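Local coordinates for uncharacterized protein MJ0754 (PDB 3Q4N) that is of unknown function but, as a ferritin-like four-helix-bundle protein, binds metal and probably houses a dinuclear metal centre, at residues B[24-29]-B[81-86]. Residues are numbered along the deposited sequence; the frame is centred on the assembly and turned at random.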
ATOM      1  N   MET B  24      -3.340  12.580   2.081  1.00 63.70           N
ATOM      2  CA  MET B  24      -2.112  13.029   1.482  1.00 62.49           C
ATOM      3  C   MET B  24      -1.538  14.230   2.201  1.00 62.51           C
ATOM      4  O   MET B  24      -0.323  14.366   2.304  1.00 62.18           O
ATOM      5  CB  MET B  24      -2.351  13.356   0.031  1.00 62.15           C
ATOM      6  CG  MET B  24      -2.399  12.130  -0.873  1.00 61.23           C
ATOM      7  SD  MET B  24      -1.072  10.923  -0.649  1.00 56.98           S
ATOM      8  CE  MET B  24       0.428  11.846  -0.833  1.00 55.83           C
ATOM      9  N   ARG B  25      -2.412  15.099   2.701  1.00 62.73           N
ATOM     10  CA  ARG B  25      -1.987  16.249   3.498  1.00 63.00           C
ATOM     11  C   ARG B  25      -1.216  15.745   4.702  1.00 63.31           C
ATOM     12  O   ARG B  25      -0.134  16.247   5.009  1.00 63.27           O
ATOM     13  CB  ARG B  25      -3.195  17.075   3.954  1.00 63.01           C
ATOM     14  CG  ARG B  25      -2.905  18.149   5.020  1.00 63.82           C
ATOM     15  CD  ARG B  25      -2.291  19.425   4.424  1.00 65.37           C
ATOM     16  NE  ARG B  25      -2.040  20.463   5.428  1.00 65.84           N
ATOM     17  CZ  ARG B  25      -1.061  21.365   5.338  1.00 67.14           C
ATOM     18  NH1 ARG B  25      -0.234  21.376   4.297  1.00 66.28           N
ATOM     19  NH2 ARG B  25      -0.898  22.262   6.297  1.00 67.34           N
ATOM     20  N   GLU B  26      -1.760  14.738   5.378  1.00 63.35           N
ATOM     21  CA  GLU B  26      -1.036  14.164   6.491  1.00 63.82           C
ATOM     22  C   GLU B  26       0.077  13.209   6.098  1.00 63.83           C
ATOM     23  O   GLU B  26       1.022  13.018   6.865  1.00 64.17           O
ATOM     24  CB  GLU B  26      -1.968  13.523   7.498  1.00 64.27           C
ATOM     25  CG  GLU B  26      -1.880  14.200   8.852  1.00 65.39           C
ATOM     26  CD  GLU B  26      -3.150  14.078   9.670  1.00 66.90           C
ATOM     27  OE1 GLU B  26      -4.023  13.240   9.319  1.00 66.31           O
ATOM     28  OE2 GLU B  26      -3.250  14.833  10.673  1.00 68.07           O
ATOM     29  N   GLU B  27      -0.008  12.625   4.907  1.00 63.50           N
ATOM     30  CA  GLU B  27       1.062  11.749   4.492  1.00 63.16           C
ATOM     31  C   GLU B  27       2.375  12.508   4.375  1.00 62.53           C
ATOM     32  O   GLU B  27       3.373  12.045   4.915  1.00 62.87           O
ATOM     33  CB  GLU B  27       0.725  10.965   3.236  1.00 63.50           C
ATOM     34  CG  GLU B  27       1.499   9.651   3.156  1.00 65.37           C
ATOM     35  CD  GLU B  27       0.795   8.573   2.315  1.00 69.13           C
ATOM     36  OE1 GLU B  27       1.408   8.084   1.330  1.00 71.02           O
ATOM     37  OE2 GLU B  27      -0.364   8.207   2.638  1.00 69.70           O
ATOM     38  N   GLU B  28       2.352  13.675   3.715  1.00 61.80           N
ATOM     39  CA  GLU B  28       3.546  14.517   3.474  1.00 60.89           C
ATOM     40  C   GLU B  28       4.117  15.091   4.768  1.00 60.41           C
ATOM     41  O   GLU B  28       5.316  15.383   4.888  1.00 60.02           O
ATOM     42  CB  GLU B  28       3.223  15.659   2.512  1.00 60.43           C
ATOM     43  CG  GLU B  28       2.660  15.229   1.144  1.00 62.99           C
ATOM     44  CD  GLU B  28       3.693  14.588   0.171  1.00 66.45           C
ATOM     45  OE1 GLU B  28       4.708  15.230  -0.175  1.00 66.42           O
ATOM     46  OE2 GLU B  28       3.484  13.430  -0.271  1.00 67.69           O
ATOM     47  N   LYS B  29       3.243  15.261   5.745  1.00 60.16           N
ATOM     48  CA  LYS B  29       3.672  15.738   7.034  1.00 60.12           C
ATOM     49  C   LYS B  29       4.459  14.643   7.766  1.00 59.77           C
ATOM     50  O   LYS B  29       5.490  14.923   8.402  1.00 59.62           O
ATOM     51  CB  LYS B  29       2.481  16.217   7.856  1.00 60.25           C
ATOM     52  CG  LYS B  29       2.898  16.779   9.196  1.00 60.96           C
ATOM     53  CD  LYS B  29       1.777  17.472   9.926  1.00 60.47           C
ATOM     54  CE  LYS B  29       2.237  17.832  11.315  1.00 60.72           C
ATOM     55  NZ  LYS B  29       2.349  16.626  12.166  1.00 60.76           N
ATOM     56  N   VAL B  81       2.635  14.766  15.518  1.00 75.13           N
ATOM     57  CA  VAL B  81       1.233  14.824  15.902  1.00 75.56           C
ATOM     58  C   VAL B  81       0.314  14.699  14.680  1.00 75.90           C
ATOM     59  O   VAL B  81       0.499  15.405  13.683  1.00 75.57           O
ATOM     60  CB  VAL B  81       0.948  16.136  16.631  1.00 75.58           C
ATOM     61  CG1 VAL B  81      -0.437  16.098  17.280  1.00 75.76           C
ATOM     62  CG2 VAL B  81       2.038  16.401  17.657  1.00 75.55           C
ATOM     63  N   PHE B  82      -0.670  13.800  14.757  1.00 76.42           N
ATOM     64  CA  PHE B  82      -1.541  13.492  13.603  1.00 76.78           C
ATOM     65  C   PHE B  82      -2.971  13.151  14.002  1.00 77.12           C
ATOM     66  O   PHE B  82      -3.180  12.414  14.964  1.00 77.12           O
ATOM     67  CB  PHE B  82      -0.983  12.296  12.811  1.00 76.71           C
ATOM     68  CG  PHE B  82       0.356  12.548  12.191  1.00 76.14           C
ATOM     69  CD1 PHE B  82       0.453  12.999  10.889  1.00 75.76           C
ATOM     70  CD2 PHE B  82       1.517  12.333  12.908  1.00 76.01           C
ATOM     71  CE1 PHE B  82       1.682  13.242  10.307  1.00 75.61           C
ATOM     72  CE2 PHE B  82       2.751  12.580  12.339  1.00 75.76           C
ATOM     73  CZ  PHE B  82       2.832  13.029  11.033  1.00 75.89           C
ATOM     74  N   SER B  83      -3.943  13.670  13.251  1.00 77.44           N
ATOM     75  CA  SER B  83      -5.324  13.196  13.326  1.00 78.14           C
ATOM     76  C   SER B  83      -5.324  11.692  13.171  1.00 78.64           C
ATOM     77  O   SER B  83      -5.329  10.960  14.165  1.00 79.31           O
ATOM     78  CB  SER B  83      -6.178  13.766  12.193  1.00 77.95           C
ATOM     79  OG  SER B  83      -6.448  15.141  12.375  1.00 79.28           O
ATOM     80  N   ASN B  84      -5.295  11.243  11.916  1.00 78.62           N
ATOM     81  CA  ASN B  84      -5.358   9.836  11.579  1.00 78.49           C
ATOM     82  C   ASN B  84      -4.239   9.010  12.233  1.00 78.81           C
ATOM     83  O   ASN B  84      -3.064   9.152  11.870  1.00 78.89           O
ATOM     84  CB  ASN B  84      -5.326   9.694  10.068  1.00 78.29           C
ATOM     85  CG  ASN B  84      -5.460   8.271   9.623  1.00 78.23           C
ATOM     86  OD1 ASN B  84      -5.884   7.399  10.381  1.00 79.51           O
ATOM     87  ND2 ASN B  84      -5.105   8.020   8.380  1.00 77.92           N
ATOM     88  N   PRO B  85      -4.605   8.134  13.201  1.00 78.96           N
ATOM     89  CA  PRO B  85      -3.624   7.394  14.009  1.00 79.05           C
ATOM     90  C   PRO B  85      -2.721   6.509  13.158  1.00 79.28           C
ATOM     91  O   PRO B  85      -1.600   6.201  13.549  1.00 79.50           O
ATOM     92  CB  PRO B  85      -4.496   6.546  14.934  1.00 78.77           C
ATOM     93  CG  PRO B  85      -5.802   7.251  14.970  1.00 78.89           C
ATOM     94  CD  PRO B  85      -5.981   7.774  13.583  1.00 78.81           C
ATOM     95  N   LYS B  86      -3.218   6.124  11.991  1.00 79.59           N
ATOM     96  CA  LYS B  86      -2.431   5.441  10.984  1.00 79.79           C
ATOM     97  C   LYS B  86      -1.063   6.077  10.890  1.00 79.79           C
ATOM     98  O   LYS B  86      -0.071   5.407  10.621  1.00 79.67           O
ATOM     99  CB  LYS B  86      -3.149   5.549   9.642  1.00 79.91           C
ATOM    100  CG  LYS B  86      -2.382   5.020   8.441  1.00 80.91           C
ATOM    101  CD  LYS B  86      -3.329   4.424   7.416  1.00 81.61           C
ATOM    102  CE  LYS B  86      -2.908   4.798   6.005  1.00 82.18           C
ATOM    103  NZ  LYS B  86      -4.113   5.021   5.138  1.00 82.29           N
TER
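Glu26 and Lys29, one turn apart on helix 15-42, reach out to the connection that leads into helix 85-98, and both touch Phe82, Glu26 at the ring edge and Lys29 over one face. The carboxylate of Glu26 accepts a somewhat bent hydrogen bond from Ser83 N at OE2 (2.9 Å); the donor comes from above the carboxylate plane, 43° out of it. On the way there the Glu26 chain, extended beyond CG, passes the rim of the Phe82 ring, its CG lying in the ring plane beside CD1. In Lys29, CG is anti to the backbone N (chi1 -178°) and the chain runs straight until a bend at chi4 (-72°) brings the ammonium over one ring face. NZ sits 4.0 Å from the ring centroid, a cation-pi contact, and donates to Val81 O at 2.7 Å. NZ also forms a salt bridge with Asp33 and a hydrogen bond with Ser78 O, while Ser83 OG turns to Pro73 O. Asn84 then N-caps the next helix through a weak bond from Lys86 N to OD1. Replacing Glu26 by an alanine removes CG and the carboxylate, which would probably leave Ser83 N without its acceptor and open a gap beside CD1 of Phe82. The link between the connection and this bundle helix thus combines two side-chain-to-backbone bonds with an aromatic ring held at edge and face, and Asp33 probably helps to balance the lysine charge over that ring.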